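PDB 4LUN: nonsense-mediated mRNA decay protein 2 from Saccharomyces cerevisiae, which takes part in the nonsense-mediated decay of mRNAs that carry premature stop codons and binds the decay factor Upf1 through its C-terminus. Local coordinates for residues L144-E149 with F207-F211; P213-D219 with L231-Q236. One frame throughout, in Å; residues are numbered along the deposited sequence. Where two conformers were deposited one is given.

Overall arrangement
The segments follow one another along the N-terminal MIF4G domain of Upf2, a HEAT-repeat-like array of helices. Residues 144-149, on helix 130-152, meet residues 207-211 at the end of helix 201-210, so interaction 1 closes a loop of 57 residues that includes helix 182-190. Only then does interaction 2 begin: residues 213-219, in the linker after helix 201-210, pack on residues 231-236 at the start of the long helix 231-271 and close a short loop of 11 residues. The two loops therefore lie in series and neither nest nor cross. Their centres are 13 Å apart, and F207 packs on both F215 and L214, so the two contacts adjoin through apolar side chains.

Interaction 1: residues L144-E149 with F207-F211; sequences LRVFTE and FIKKF
The carbonyl oxygen of L144 is gripped from opposite faces of its plane by two donors of T148, the backbone N and the hydroxyl OG1, the latter at 2.8 Å from L144 O. That bond helps to hold the rotation of the T148 side chain, which projects toward 207-211. With OG1 beside the backbone N (chi1 -56°), T148 CG2 sits over the centre of the F211 ring, a CH-pi contact 3.6 Å from the centroid. K210 CG lies over the opposite face, nearer the rim; a flat phenylalanine suits the place by offering two broad faces, while E149 OE2 approaches the ring obliquely. F207 brings its edge to T148: F207 CE1 is 3.4 Å from T148 OG1, close to the ring plane. L144 CD2 reaches F207 CD1 obliquely at 3.5 Å. Threonine fits because its hydroxyl is satisfied within its own helix while its methyl serves the aromatic partner.

On the side toward helix 87-104, R145 NE donates to E149 OE2 at 3.0 Å, almost straight (166°), in the guanidinium plane and on the anti lone pair of the carboxylate; R145 NH2 also bonds N87. K210 CD lies over the centre of the R145 guanidinium, 3.6 Å from R145 CZ. K210 NZ stands 3.8 Å from R145 NH2, and the E149 carboxylate probably eases the proximity of the two positive charges. Between these two segments, then, the hold comes from aromatic and aliphatic packing, while R145 and E149 pair within helix 130-152.

Interaction 2: residues P213-D219 with L231-Q236; sequences PLFRDDD and LKGALQ
K232 NZ carries the polar part of the contact, donating to two backbone carbonyls of 213-219. It meets P213 O at 2.8 Å almost head-on (C=O...N angle 176°), and R216 O at 2.7 Å from above the carbonyl plane. D219 N reaches R216 O from the other face, closing the type I beta turn R216-D219. Lysine suits the place because its long aliphatic stem can run past L214 O, with K232 CG 3.5 Å from L214 O, before a bend at K232 chi3 (68°) swings the ammonium end among these carbonyls. A methionine in place of the lysine takes away the ammonium donor, and would probably leave P213 O without its mate, R216 O one donor short and the turn less firmly tied to the helix.

Here the linker after helix 201-210 folds back on the first turns of helix 231-271, joining consecutive helices of the MIF4G domain's HEAT-like array.

In the apolar part, branched L214 touches two leucines one helical turn apart: L214 CD2 is 4.0 Å from L231 CD2, and L214 CB equally far from L235 CD1. F215 CE1 lies 3.9 Å from L235 CB, the side chains crossing at about a right angle, and the F215 ring also meets F239.

Interaction 1: residues L144-E149 with F207-F211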
ATOM      1  N   LEU A 144       1.298  -0.770   1.789  1.00 14.37           N
ATOM      2  CA  LEU A 144       1.229  -0.358   0.389  1.00 11.79           C
ATOM      3  C   LEU A 144       2.100   0.863   0.149  1.00 16.36           C
ATOM      4  O   LEU A 144       2.762   0.973  -0.877  1.00 16.46           O
ATOM      5  CB  LEU A 144      -0.230  -0.055  -0.010  1.00 14.78           C
ATOM      6  CG  LEU A 144      -0.496   0.512  -1.408  1.00 12.66           C
ATOM      7  CD1 LEU A 144      -0.138  -0.519  -2.486  1.00 16.96           C
ATOM      8  CD2 LEU A 144      -1.957   0.919  -1.517  1.00 14.49           C
ATOM      9  N   ARG A 145       2.126   1.778   1.114  1.00 15.33           N
ATOM     10  CA  ARG A 145       2.901   3.002   0.924  1.00 16.35           C
ATOM     11  C   ARG A 145       4.382   2.668   0.843  1.00 21.09           C
ATOM     12  O   ARG A 145       5.100   3.131  -0.058  1.00 17.33           O
ATOM     13  CB  ARG A 145       2.630   3.974   2.073  1.00 18.38           C
ATOM     14  CG  ARG A 145       3.197   5.365   1.849  1.00 23.38           C
ATOM     15  CD  ARG A 145       4.547   5.524   2.487  1.00 28.22           C
ATOM     16  NE  ARG A 145       5.127   6.830   2.180  1.00 30.82           N
ATOM     17  CZ  ARG A 145       4.987   7.900   2.954  1.00 35.69           C
ATOM     18  NH1 ARG A 145       4.288   7.816   4.080  1.00 31.99           N
ATOM     19  NH2 ARG A 145       5.550   9.049   2.604  1.00 38.30           N
ATOM     20  N   VAL A 146       4.832   1.837   1.773  1.00 16.03           N
ATOM     21  CA  VAL A 146       6.240   1.446   1.833  1.00 16.68           C
ATOM     22  C   VAL A 146       6.637   0.655   0.590  1.00 17.11           C
ATOM     23  O   VAL A 146       7.718   0.864   0.028  1.00 17.55           O
ATOM     24  CB  VAL A 146       6.539   0.657   3.130  1.00 19.12           C
ATOM     25  CG1 VAL A 146       7.906  -0.015   3.053  1.00 21.64           C
ATOM     26  CG2 VAL A 146       6.467   1.600   4.342  1.00 21.19           C
ATOM     27  N   PHE A 147       5.761  -0.255   0.168  1.00 13.96           N
ATOM     28  CA  PHE A 147       6.004  -1.013  -1.049  1.00 12.90           C
ATOM     29  C   PHE A 147       6.227  -0.077  -2.218  1.00 17.82           C
ATOM     30  O   PHE A 147       7.161  -0.259  -3.001  1.00 15.37           O
ATOM     31  CB  PHE A 147       4.849  -1.942  -1.396  1.00 14.37           C
ATOM     32  CG  PHE A 147       5.020  -2.596  -2.733  1.00 12.29           C
ATOM     33  CD1 PHE A 147       5.698  -3.798  -2.834  1.00 18.96           C
ATOM     34  CD2 PHE A 147       4.530  -1.999  -3.885  1.00 15.44           C
ATOM     35  CE1 PHE A 147       5.897  -4.399  -4.073  1.00 16.29           C
ATOM     36  CE2 PHE A 147       4.725  -2.595  -5.124  1.00 21.17           C
ATOM     37  CZ  PHE A 147       5.407  -3.804  -5.208  1.00 20.22           C
ATOM     38  N   THR A 148       5.351   0.915  -2.336  1.00 15.69           N
ATOM     39  CA  THR A 148       5.368   1.803  -3.489  1.00 15.19           C
ATOM     40  C   THR A 148       6.619   2.678  -3.504  1.00 15.81           C
ATOM     41  O   THR A 148       7.200   2.921  -4.574  1.00 16.25           O
ATOM     42  CB  THR A 148       4.080   2.638  -3.564  1.00 13.85           C
ATOM     43  OG1 THR A 148       2.965   1.743  -3.585  1.00 15.55           O
ATOM     44  CG2 THR A 148       4.045   3.440  -4.857  1.00 12.76           C
ATOM     45  N   GLU A 149       7.057   3.113  -2.327  1.00 14.04           N
ATOM     46  CA  GLU A 149       8.260   3.933  -2.245  1.00 16.73           C
ATOM     47  C   GLU A 149       9.469   3.114  -2.695  1.00 21.89           C
ATOM     48  O   GLU A 149      10.382   3.639  -3.360  1.00 16.54           O
ATOM     49  CB  GLU A 149       8.488   4.464  -0.826  1.00 21.82           C
ATOM     50  CG  GLU A 149       7.379   5.344  -0.251  1.00 23.37           C
ATOM     51  CD  GLU A 149       7.294   6.733  -0.871  1.00 34.56           C
ATOM     52  OE1 GLU A 149       8.029   7.029  -1.843  1.00 34.45           O
ATOM     53  OE2 GLU A 149       6.472   7.535  -0.376  1.00 33.82           O
ATOM     54  N   PHE A 207      -4.093   6.290  -1.624  1.00 16.57           N
ATOM     55  CA  PHE A 207      -3.062   5.995  -2.613  1.00 16.69           C
ATOM     56  C   PHE A 207      -2.928   7.106  -3.645  1.00 16.55           C
ATOM     57  O   PHE A 207      -1.819   7.523  -3.980  1.00 17.41           O
ATOM     58  CB  PHE A 207      -3.325   4.648  -3.300  1.00 17.46           C
ATOM     59  CG  PHE A 207      -2.173   4.165  -4.147  1.00 17.58           C
ATOM     60  CD1 PHE A 207      -1.045   3.610  -3.562  1.00 17.13           C
ATOM     61  CD2 PHE A 207      -2.225   4.265  -5.522  1.00 16.59           C
ATOM     62  CE1 PHE A 207       0.014   3.167  -4.335  1.00 17.56           C
ATOM     63  CE2 PHE A 207      -1.173   3.823  -6.310  1.00 17.73           C
ATOM     64  CZ  PHE A 207      -0.046   3.274  -5.713  1.00 17.78           C
ATOM     65  N   ILE A 208      -4.048   7.613  -4.139  1.00 15.31           N
ATOM     66  CA  ILE A 208      -3.974   8.666  -5.150  1.00 18.11           C
ATOM     67  C   ILE A 208      -3.414   9.960  -4.567  1.00 20.08           C
ATOM     68  O   ILE A 208      -2.738  10.702  -5.268  1.00 21.12           O
ATOM     69  CB  ILE A 208      -5.336   8.951  -5.832  1.00 18.72           C
ATOM     70  CG1 ILE A 208      -6.353   9.547  -4.847  1.00 15.22           C
ATOM     71  CG2 ILE A 208      -5.874   7.691  -6.511  1.00 19.35           C
ATOM     72  CD1 ILE A 208      -7.718   9.767  -5.469  1.00 21.05           C
ATOM     73  N   LYS A 209      -3.686  10.228  -3.292  1.00 20.72           N
ATOM     74  CA  LYS A 209      -3.204  11.466  -2.675  1.00 19.63           C
ATOM     75  C   LYS A 209      -1.691  11.466  -2.544  1.00 21.15           C
ATOM     76  O   LYS A 209      -1.042  12.493  -2.736  1.00 24.54           O
ATOM     77  CB  LYS A 209      -3.825  11.668  -1.289  1.00 19.09           C
ATOM     78  CG  LYS A 209      -5.270  12.130  -1.292  1.00 27.34           C
ATOM     79  CD  LYS A 209      -5.846  12.024   0.125  1.00 31.46           C
ATOM     80  CE  LYS A 209      -7.316  12.384   0.165  1.00 41.08           C
ATOM     81  NZ  LYS A 209      -7.941  11.976   1.459  1.00 41.55           N
ATOM     82  N   LYS A 210      -1.127  10.314  -2.194  1.00 19.69           N
ATOM     83  CA  LYS A 210       0.302  10.205  -1.958  1.00 22.27           C
ATOM     84  C   LYS A 210       1.107   9.958  -3.230  1.00 24.55           C
ATOM     85  O   LYS A 210       2.285  10.316  -3.297  1.00 24.55           O
ATOM     86  CB  LYS A 210       0.584   9.109  -0.922  1.00 23.77           C
ATOM     87  CG  LYS A 210       2.001   9.127  -0.361  1.00 29.36           C
ATOM     88  CD  LYS A 210       2.038   8.637   1.079  1.00 35.23           C
ATOM     89  CE  LYS A 210       1.445   9.661   2.047  1.00 35.28           C
ATOM     90  NZ  LYS A 210       2.279  10.902   2.111  1.00 39.75           N
ATOM     91  N   PHE A 211       0.483   9.348  -4.236  1.00 19.94           N
ATOM     92  CA  PHE A 211       1.209   8.980  -5.448  1.00 17.97           C
ATOM     93  C   PHE A 211       0.561   9.524  -6.713  1.00 17.98           C
ATOM     94  O   PHE A 211       0.464   8.836  -7.727  1.00 17.86           O
ATOM     95  CB  PHE A 211       1.391   7.458  -5.511  1.00 17.16           C
ATOM     96  CG  PHE A 211       2.132   6.902  -4.326  1.00 13.92           C
ATOM     97  CD1 PHE A 211       3.503   7.069  -4.213  1.00 16.35           C
ATOM     98  CD2 PHE A 211       1.458   6.245  -3.309  1.00 15.76           C
ATOM     99  CE1 PHE A 211       4.197   6.561  -3.116  1.00 20.79           C
ATOM    100  CE2 PHE A 211       2.131   5.742  -2.215  1.00 17.09           C
ATOM    101  CZ  PHE A 211       3.505   5.899  -2.106  1.00 18.02           C
TER

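Interaction 2: residues P213-D219 with L231-Q236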
ATOM      1  N   PRO A 213       1.358  11.510  -9.234  1.00 20.69           N
ATOM      2  CA  PRO A 213       1.887  11.450 -10.601  1.00 19.35           C
ATOM      3  C   PRO A 213       1.573  10.150 -11.333  1.00 21.70           C
ATOM      4  O   PRO A 213       1.603  10.146 -12.556  1.00 25.26           O
ATOM      5  CB  PRO A 213       3.400  11.588 -10.402  1.00 24.07           C
ATOM      6  CG  PRO A 213       3.539  12.319  -9.112  1.00 22.99           C
ATOM      7  CD  PRO A 213       2.412  11.850  -8.255  1.00 19.98           C
ATOM      8  N   LEU A 214       1.255   9.075 -10.615  1.00 17.77           N
ATOM      9  CA  LEU A 214       0.875   7.837 -11.288  1.00 17.62           C
ATOM     10  C   LEU A 214      -0.501   7.946 -11.917  1.00 23.10           C
ATOM     11  O   LEU A 214      -0.874   7.108 -12.720  1.00 20.67           O
ATOM     12  CB  LEU A 214       0.928   6.640 -10.313  1.00 18.12           C
ATOM     13  CG  LEU A 214       2.286   6.340  -9.675  1.00 19.82           C
ATOM     14  CD1 LEU A 214       2.202   5.140  -8.744  1.00 19.58           C
ATOM     15  CD2 LEU A 214       3.335   6.064 -10.757  1.00 19.55           C
ATOM     16  N   PHE A 215      -1.265   8.980 -11.561  1.00 20.56           N
ATOM     17  CA  PHE A 215      -2.664   9.069 -11.982  1.00 24.50           C
ATOM     18  C   PHE A 215      -2.964  10.258 -12.877  1.00 29.33           C
ATOM     19  O   PHE A 215      -4.097  10.435 -13.346  1.00 30.27           O
ATOM     20  CB  PHE A 215      -3.575   9.077 -10.756  1.00 21.99           C
ATOM     21  CG  PHE A 215      -3.543   7.787 -10.013  1.00 18.55           C
ATOM     22  CD1 PHE A 215      -4.344   6.731 -10.422  1.00 17.46           C
ATOM     23  CD2 PHE A 215      -2.663   7.601  -8.961  1.00 17.17           C
ATOM     24  CE1 PHE A 215      -4.297   5.521  -9.751  1.00 17.57           C
ATOM     25  CE2 PHE A 215      -2.602   6.391  -8.292  1.00 19.11           C
ATOM     26  CZ  PHE A 215      -3.429   5.346  -8.698  1.00 16.90           C
ATOM     27  N   ARG A 216      -1.941  11.059 -13.127  1.00 24.84           N
ATOM     28  CA  ARG A 216      -2.078  12.225 -13.993  0.60 31.35           C
ATOM     29  C   ARG A 216      -1.230  12.071 -15.255  1.00 31.08           C
ATOM     30  O   ARG A 216      -0.006  12.089 -15.193  1.00 27.57           O
ATOM     31  CB  ARG A 216      -1.710  13.493 -13.222  0.60 31.33           C
ATOM     32  CG  ARG A 216      -2.433  13.616 -11.881  0.60 34.17           C
ATOM     33  CD  ARG A 216      -2.586  15.067 -11.450  0.60 36.75           C
ATOM     34  NE  ARG A 216      -3.399  15.220 -10.243  0.60 34.85           N
ATOM     35  CZ  ARG A 216      -4.729  15.159 -10.217  0.60 33.15           C
ATOM     36  NH1 ARG A 216      -5.416  14.931 -11.329  0.60 35.44           N
ATOM     37  NH2 ARG A 216      -5.376  15.319  -9.070  0.60 30.29           N
ATOM     38  N   ASP A 217      -1.890  11.908 -16.397  1.00 33.89           N
ATOM     39  CA  ASP A 217      -1.173  11.630 -17.640  1.00 38.25           C
ATOM     40  C   ASP A 217      -0.134  12.679 -18.013  1.00 34.88           C
ATOM     41  O   ASP A 217       0.903  12.345 -18.584  1.00 37.59           O
ATOM     42  CB  ASP A 217      -2.127  11.409 -18.815  1.00 41.60           C
ATOM     43  CG  ASP A 217      -1.385  11.064 -20.097  1.00 51.88           C
ATOM     44  OD1 ASP A 217      -0.810   9.955 -20.169  1.00 52.02           O
ATOM     45  OD2 ASP A 217      -1.361  11.902 -21.028  1.00 55.76           O
ATOM     46  N   ASP A 218      -0.409  13.940 -17.691  1.00 31.35           N
ATOM     47  CA  ASP A 218       0.534  15.011 -18.004  1.00 33.96           C
ATOM     48  C   ASP A 218       1.735  15.049 -17.065  1.00 36.01           C
ATOM     49  O   ASP A 218       2.751  15.668 -17.379  1.00 32.55           O
ATOM     50  CB  ASP A 218      -0.170  16.366 -18.005  1.00 38.98           C
ATOM     51  CG  ASP A 218      -1.132  16.514 -19.158  1.00 39.57           C
ATOM     52  OD1 ASP A 218      -0.926  15.837 -20.185  1.00 40.54           O
ATOM     53  OD2 ASP A 218      -2.096  17.302 -19.035  1.00 41.87           O
ATOM     54  N   ASP A 219       1.628  14.386 -15.917  1.00 24.64           N
ATOM     55  CA  ASP A 219       2.717  14.393 -14.947  1.00 26.04           C
ATOM     56  C   ASP A 219       3.743  13.319 -15.289  1.00 28.94           C
ATOM     57  O   ASP A 219       3.529  12.141 -15.003  1.00 26.00           O
ATOM     58  CB  ASP A 219       2.174  14.162 -13.533  1.00 25.84           C
ATOM     59  CG  ASP A 219       3.151  14.588 -12.455  1.00 30.12           C
ATOM     60  OD1 ASP A 219       4.363  14.685 -12.748  1.00 31.28           O
ATOM     61  OD2 ASP A 219       2.709  14.826 -11.312  1.00 35.03           O
ATOM     62  N   LEU A 231       2.182   0.872 -16.684  1.00 14.81           N
ATOM     63  CA  LEU A 231       1.674   1.044 -15.308  1.00 11.85           C
ATOM     64  C   LEU A 231       0.624   2.139 -15.172  1.00 16.86           C
ATOM     65  O   LEU A 231      -0.453   1.902 -14.621  1.00 15.97           O
ATOM     66  CB  LEU A 231       2.810   1.322 -14.313  1.00 14.86           C
ATOM     67  CG  LEU A 231       2.363   1.682 -12.887  1.00 15.77           C
ATOM     68  CD1 LEU A 231       1.790   0.458 -12.168  1.00 16.51           C
ATOM     69  CD2 LEU A 231       3.512   2.255 -12.069  1.00 16.83           C
ATOM     70  N   LYS A 232       0.925   3.341 -15.659  1.00 15.55           N
ATOM     71  CA  LYS A 232      -0.026   4.446 -15.502  1.00 13.31           C
ATOM     72  C   LYS A 232      -1.388   4.152 -16.153  1.00 17.40           C
ATOM     73  O   LYS A 232      -2.440   4.425 -15.565  1.00 17.47           O
ATOM     74  CB  LYS A 232       0.585   5.777 -15.969  1.00 17.60           C
ATOM     75  CG  LYS A 232       1.608   6.310 -14.994  1.00 20.32           C
ATOM     76  CD  LYS A 232       2.196   7.665 -15.416  1.00 23.95           C
ATOM     77  CE  LYS A 232       1.178   8.785 -15.340  1.00 24.72           C
ATOM     78  NZ  LYS A 232       1.862  10.132 -15.337  1.00 21.64           N
ATOM     79  N   GLY A 233      -1.361   3.559 -17.342  1.00 18.85           N
ATOM     80  CA  GLY A 233      -2.574   3.152 -18.030  1.00 20.66           C
ATOM     81  C   GLY A 233      -3.365   2.099 -17.275  1.00 18.29           C
ATOM     82  O   GLY A 233      -4.594   2.159 -17.211  1.00 16.60           O
ATOM     83  N   ALA A 234      -2.656   1.134 -16.703  1.00 18.48           N
ATOM     84  CA  ALA A 234      -3.292   0.041 -15.967  1.00 13.29           C
ATOM     85  C   ALA A 234      -3.937   0.583 -14.713  1.00 14.89           C
ATOM     86  O   ALA A 234      -5.060   0.225 -14.375  1.00 14.72           O
ATOM     87  CB  ALA A 234      -2.265  -1.025 -15.603  1.00 15.07           C
ATOM     88  N   LEU A 235      -3.211   1.452 -14.022  1.00 16.36           N
ATOM     89  CA  LEU A 235      -3.740   2.038 -12.797  1.00 16.24           C
ATOM     90  C   LEU A 235      -4.936   2.955 -13.058  1.00 16.99           C
ATOM     91  O   LEU A 235      -5.887   3.002 -12.271  1.00 16.20           O
ATOM     92  CB  LEU A 235      -2.650   2.821 -12.060  1.00 18.15           C
ATOM     93  CG  LEU A 235      -1.551   2.002 -11.406  1.00 18.80           C
ATOM     94  CD1 LEU A 235      -0.556   2.964 -10.756  1.00 20.24           C
ATOM     95  CD2 LEU A 235      -2.136   1.031 -10.366  1.00 18.03           C
ATOM     96  N   GLN A 236      -4.880   3.707 -14.146  1.00 17.20           N
ATOM     97  CA  GLN A 236      -5.993   4.570 -14.513  1.00 18.05           C
ATOM     98  C   GLN A 236      -7.238   3.727 -14.801  1.00 16.81           C
ATOM     99  O   GLN A 236      -8.338   4.074 -14.384  1.00 21.35           O
ATOM    100  CB  GLN A 236      -5.615   5.454 -15.712  1.00 23.53           C
ATOM    101  CG  GLN A 236      -5.202   6.892 -15.335  1.00 41.87           C
ATOM    102  CD  GLN A 236      -3.693   7.140 -15.356  1.00 42.74           C
ATOM    103  OE1 GLN A 236      -2.965   6.741 -14.437  1.00 35.37           O
ATOM    104  NE2 GLN A 236      -3.221   7.823 -16.395  1.00 45.52           N
TER